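Local structure of leucine aminopeptidase (Legionella pneumophila, 5GNE) at residues 113-116 and 117-121; 138-141 and 142-145. The protein is probably a secreted zinc-dependent metalloaminopeptidase of peptidase family M28 that removes residues from the amino termini of peptides. All blocks are in the same frame, centred on the assembly; numbering follows the deposited sequence.

Contact 1. Residues 113-116 and 117-121; sequences KIWQ and TNQHL
Trp115 and Gln119 meet one turn apart on helix 111-123 because their first torsions differ: the indole CG stands anti to the backbone N (chi1 -168°), whereas CG of Gln119 is anti to its carbonyl carbon (chi1 -69°) and the chain then runs extended to the amide. The two side chains cross at about a right angle, with ring and amide planes 45° apart. Contact is made at the pyrrole part of the indole, where CD1 of Trp115 lies 3.6 Å from CD of Gln119. OE1 of the same amide comes back over the helix, 3.6 Å from CA of Gln116. This is van der Waals packing of a polar chain on an aromatic one, and loop residue Leu350 touches both.

Thr117 turns its hydroxyl back along the helix, where OG1 makes a weak hydrogen bond to Lys113 O at 3.3 Å. That carbonyl also accepts Thr117 N at 3.3 Å, so one residue grips it twice. Asn118 N binds Ile114 O, and Gln119 N binds Trp115 O at 3.0 Å. On the buried flank, Ile114 and Asn118 lie side by side, CG2 of the first 4.0 Å from ND2 of the second, and Ile114 packs on helix 355-373.

The amide of Asn118 turns to helix 202-221: OD1 is hydrogen-bonded to Ser206 OG and ND2 weakly to Ser210 OG. The buried polar group is thus satisfied by a neighbouring helix, joining two helices through hydroxyl-amide bonds, while Trp115 and Gln119 meet by van der Waals contact, with no hydrogen bond between their side chains.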
# COMPACT_ATOMS: atom_id res chain seq x y z
N LYS A 113 -4.74 -4.31 -20.49
CA LYS A 113 -5.51 -4.81 -19.36
C LYS A 113 -5.24 -3.91 -18.16
O LYS A 113 -6.17 -3.58 -17.39
CB LYS A 113 -5.11 -6.25 -19.06
CG LYS A 113 -5.64 -7.33 -20.02
CD LYS A 113 -6.91 -8.01 -19.58
CE LYS A 113 -7.23 -9.16 -20.53
NZ LYS A 113 -8.27 -10.06 -19.97
N ILE A 114 -3.99 -3.49 -18.00
CA ILE A 114 -3.62 -2.47 -17.01
C ILE A 114 -4.46 -1.21 -17.17
O ILE A 114 -5.11 -0.76 -16.22
CB ILE A 114 -2.13 -2.05 -17.10
CG1 ILE A 114 -1.19 -3.22 -16.79
CG2 ILE A 114 -1.82 -0.95 -16.11
CD1 ILE A 114 0.28 -2.80 -16.77
N TRP A 115 -4.45 -0.65 -18.38
CA TRP A 115 -5.14 0.61 -18.65
C TRP A 115 -6.62 0.48 -18.37
O TRP A 115 -7.22 1.38 -17.77
CB TRP A 115 -4.88 1.05 -20.09
CG TRP A 115 -5.30 2.46 -20.38
CD1 TRP A 115 -6.43 2.88 -21.04
CD2 TRP A 115 -4.65 3.65 -19.92
NE1 TRP A 115 -6.47 4.25 -21.07
CE2 TRP A 115 -5.40 4.75 -20.38
CE3 TRP A 115 -3.48 3.89 -19.17
CZ2 TRP A 115 -5.02 6.07 -20.13
CZ3 TRP A 115 -3.11 5.20 -18.92
CH2 TRP A 115 -3.88 6.28 -19.40
N GLN A 116 -7.21 -0.65 -18.75
CA GLN A 116 -8.63 -0.86 -18.52
C GLN A 116 -9.01 -0.74 -17.04
O GLN A 116 -10.02 -0.13 -16.69
CB GLN A 116 -9.07 -2.21 -19.06
CG GLN A 116 -10.58 -2.32 -19.10
CD GLN A 116 -11.06 -3.53 -19.87
OE1 GLN A 116 -10.26 -4.24 -20.48
NE2 GLN A 116 -12.37 -3.74 -19.87
N THR A 117 -8.16 -1.31 -16.18
CA THR A 117 -8.38 -1.27 -14.73
C THR A 117 -8.42 0.17 -14.25
O THR A 117 -9.34 0.56 -13.53
CB THR A 117 -7.29 -2.02 -13.93
OG1 THR A 117 -7.33 -3.41 -14.26
CG2 THR A 117 -7.53 -1.89 -12.44
N ASN A 118 -7.42 0.95 -14.64
CA ASN A 118 -7.42 2.37 -14.29
C ASN A 118 -8.67 3.07 -14.77
O ASN A 118 -9.24 3.89 -14.04
CB ASN A 118 -6.20 3.06 -14.86
CG ASN A 118 -4.96 2.72 -14.10
OD1 ASN A 118 -4.83 3.06 -12.92
ND2 ASN A 118 -4.02 2.05 -14.77
N GLN A 119 -9.13 2.76 -15.98
CA GLN A 119 -10.34 3.40 -16.48
C GLN A 119 -11.53 3.07 -15.60
O GLN A 119 -12.34 3.94 -15.32
CB GLN A 119 -10.63 2.96 -17.93
CG GLN A 119 -9.65 3.48 -18.95
CD GLN A 119 -9.96 2.97 -20.35
OE1 GLN A 119 -9.98 1.76 -20.59
NE2 GLN A 119 -10.20 3.89 -21.27
N HIS A 120 -11.61 1.84 -15.10
CA HIS A 120 -12.75 1.48 -14.27
C HIS A 120 -12.72 2.19 -12.91
O HIS A 120 -13.72 2.80 -12.52
CB HIS A 120 -12.83 -0.03 -14.07
CG HIS A 120 -13.99 -0.46 -13.22
ND1 HIS A 120 -15.28 -0.51 -13.68
CD2 HIS A 120 -14.04 -0.84 -11.91
CE1 HIS A 120 -16.08 -0.91 -12.70
NE2 HIS A 120 -15.35 -1.12 -11.62
N LEU A 121 -11.59 2.14 -12.22
CA LEU A 121 -11.51 2.69 -10.86
C LEU A 121 -11.66 4.21 -10.86
O LEU A 121 -12.20 4.80 -9.93
CB LEU A 121 -10.18 2.32 -10.19
CG LEU A 121 -9.99 0.83 -9.97
CD1 LEU A 121 -8.59 0.53 -9.45
CD2 LEU A 121 -11.08 0.28 -9.05

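Contact 2. Residues 138-141 and 142-145; sequences AQWF and KQQF
Regular alpha-helical i to i+4 bonds run through residues 138-145 of helix 132-151, the shortest from Gln144 N to Trp140 O at 2.8 Å. This turn also carries the main side-chain contact, in which Gln144 folds back over the indole of Trp140. Its chain bends about the CB-CG bond (chi2 -62°), which lays the amide nearly flat on the ring system, the two planes 7° apart and stacked. CG itself sits over the middle of the six-membered ring, 3.5 Å from the centroid and 6° off the normal, a CH-pi contact. Farther out, CD lies 3.4 Å from CZ2 of Trp140, and OE1 is over the same face. Although OE1 is 3.3 Å from NE1 of Trp140, the angle is too poor for a hydrogen bond.

Phe141 and Phe145 point into the interior, Phe141 against helix 202-221 and both against strand 170-177. Lys142 lies along the same sheet, its chain against Val173 and Phe161, and its NZ forms a salt bridge with Asp146 and a hydrogen bond with Ser159 on strand 157-164.

Phe141, Lys142 and Phe145 seat this part of the helix on the sheet, while Gln139 and Gln143 are exposed. At Trp140 the amide is held by dispersion and CH-pi attraction, with its oxygen stacked on the indole and unbonded to the indole N-H.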
# COMPACT_ATOMS: atom_id res chain seq x y z
N ALA A 138 -14.00 -1.92 -3.58
CA ALA A 138 -13.45 -3.06 -2.86
C ALA A 138 -14.10 -4.34 -3.36
O ALA A 138 -13.41 -5.32 -3.65
CB ALA A 138 -13.63 -2.89 -1.37
N GLN A 139 -15.42 -4.34 -3.47
CA GLN A 139 -16.13 -5.53 -3.94
C GLN A 139 -15.71 -5.90 -5.35
O GLN A 139 -15.53 -7.07 -5.66
CB GLN A 139 -17.65 -5.34 -3.88
CG GLN A 139 -18.13 -5.15 -2.47
CD GLN A 139 -19.57 -4.74 -2.38
OE1 GLN A 139 -20.06 -3.97 -3.20
NE2 GLN A 139 -20.26 -5.25 -1.37
N TRP A 140 -15.59 -4.89 -6.19
CA TRP A 140 -15.08 -5.07 -7.55
C TRP A 140 -13.74 -5.82 -7.57
O TRP A 140 -13.57 -6.82 -8.28
CB TRP A 140 -14.96 -3.71 -8.23
CG TRP A 140 -14.57 -3.81 -9.66
CD1 TRP A 140 -15.40 -4.08 -10.71
CD2 TRP A 140 -13.27 -3.62 -10.20
NE1 TRP A 140 -14.68 -4.08 -11.88
CE2 TRP A 140 -13.37 -3.81 -11.60
CE3 TRP A 140 -12.01 -3.32 -9.65
CZ2 TRP A 140 -12.27 -3.70 -12.45
CZ3 TRP A 140 -10.92 -3.21 -10.50
CH2 TRP A 140 -11.05 -3.41 -11.89
N PHE A 141 -12.80 -5.33 -6.78
CA PHE A 141 -11.47 -5.91 -6.74
C PHE A 141 -11.52 -7.38 -6.39
O PHE A 141 -10.89 -8.20 -7.07
CB PHE A 141 -10.61 -5.16 -5.70
CG PHE A 141 -9.23 -5.71 -5.53
CD1 PHE A 141 -8.98 -6.71 -4.59
CD2 PHE A 141 -8.18 -5.22 -6.28
CE1 PHE A 141 -7.72 -7.22 -4.42
CE2 PHE A 141 -6.90 -5.70 -6.12
CZ PHE A 141 -6.66 -6.72 -5.18
N LYS A 142 -12.31 -7.72 -5.38
CA LYS A 142 -12.42 -9.10 -4.91
C LYS A 142 -12.91 -9.98 -6.04
O LYS A 142 -12.39 -11.06 -6.30
CB LYS A 142 -13.36 -9.21 -3.70
CG LYS A 142 -13.25 -10.56 -2.98
CD LYS A 142 -14.40 -10.86 -2.03
CE LYS A 142 -14.22 -12.22 -1.38
NZ LYS A 142 -14.57 -13.34 -2.31
N GLN A 143 -13.94 -9.49 -6.70
CA GLN A 143 -14.56 -10.24 -7.79
C GLN A 143 -13.62 -10.37 -8.99
O GLN A 143 -13.64 -11.40 -9.67
CB GLN A 143 -15.88 -9.57 -8.15
CG GLN A 143 -16.36 -9.83 -9.54
CD GLN A 143 -17.51 -8.92 -9.88
OE1 GLN A 143 -18.58 -9.02 -9.28
NE2 GLN A 143 -17.27 -7.99 -10.79
N GLN A 144 -12.80 -9.35 -9.25
CA GLN A 144 -11.78 -9.45 -10.31
C GLN A 144 -10.81 -10.60 -10.02
O GLN A 144 -10.36 -11.29 -10.93
CB GLN A 144 -10.99 -8.16 -10.47
CG GLN A 144 -11.78 -6.96 -10.90
CD GLN A 144 -12.42 -7.13 -12.26
OE1 GLN A 144 -13.64 -7.22 -12.36
NE2 GLN A 144 -11.60 -7.20 -13.31
N PHE A 145 -10.49 -10.79 -8.75
CA PHE A 145 -9.60 -11.88 -8.38
C PHE A 145 -10.32 -13.21 -8.53
O PHE A 145 -9.83 -14.11 -9.21
CB PHE A 145 -9.09 -11.72 -6.95
CG PHE A 145 -8.17 -12.83 -6.51
CD1 PHE A 145 -6.80 -12.74 -6.74
CD2 PHE A 145 -8.67 -13.96 -5.88
CE1 PHE A 145 -5.95 -13.78 -6.35
CE2 PHE A 145 -7.82 -15.00 -5.48
CZ PHE A 145 -6.46 -14.91 -5.71

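Contacts 1 and 2 lie on consecutive helices, 111-123 and 132-151, with centres about 13 Å apart, and meet around Trp140. The His120 ring stacks with the indole, its NE2 3.0 Å from NE1 of Trp140, while Leu121 CD2 packs 3.8 Å from Trp140 CE3 and Thr117 CG2 3.9 Å from Trp140 CH2. Both helices also rest on helix 202-221, whose first turn carries Asp204, a ligand of both zinc ions. Neither contact belongs to the metal site: the side chain of Asn118 is about 12 Å from a bound zinc ion, and that of Phe141 about 10 Å from the side chain of the zinc ligand His191.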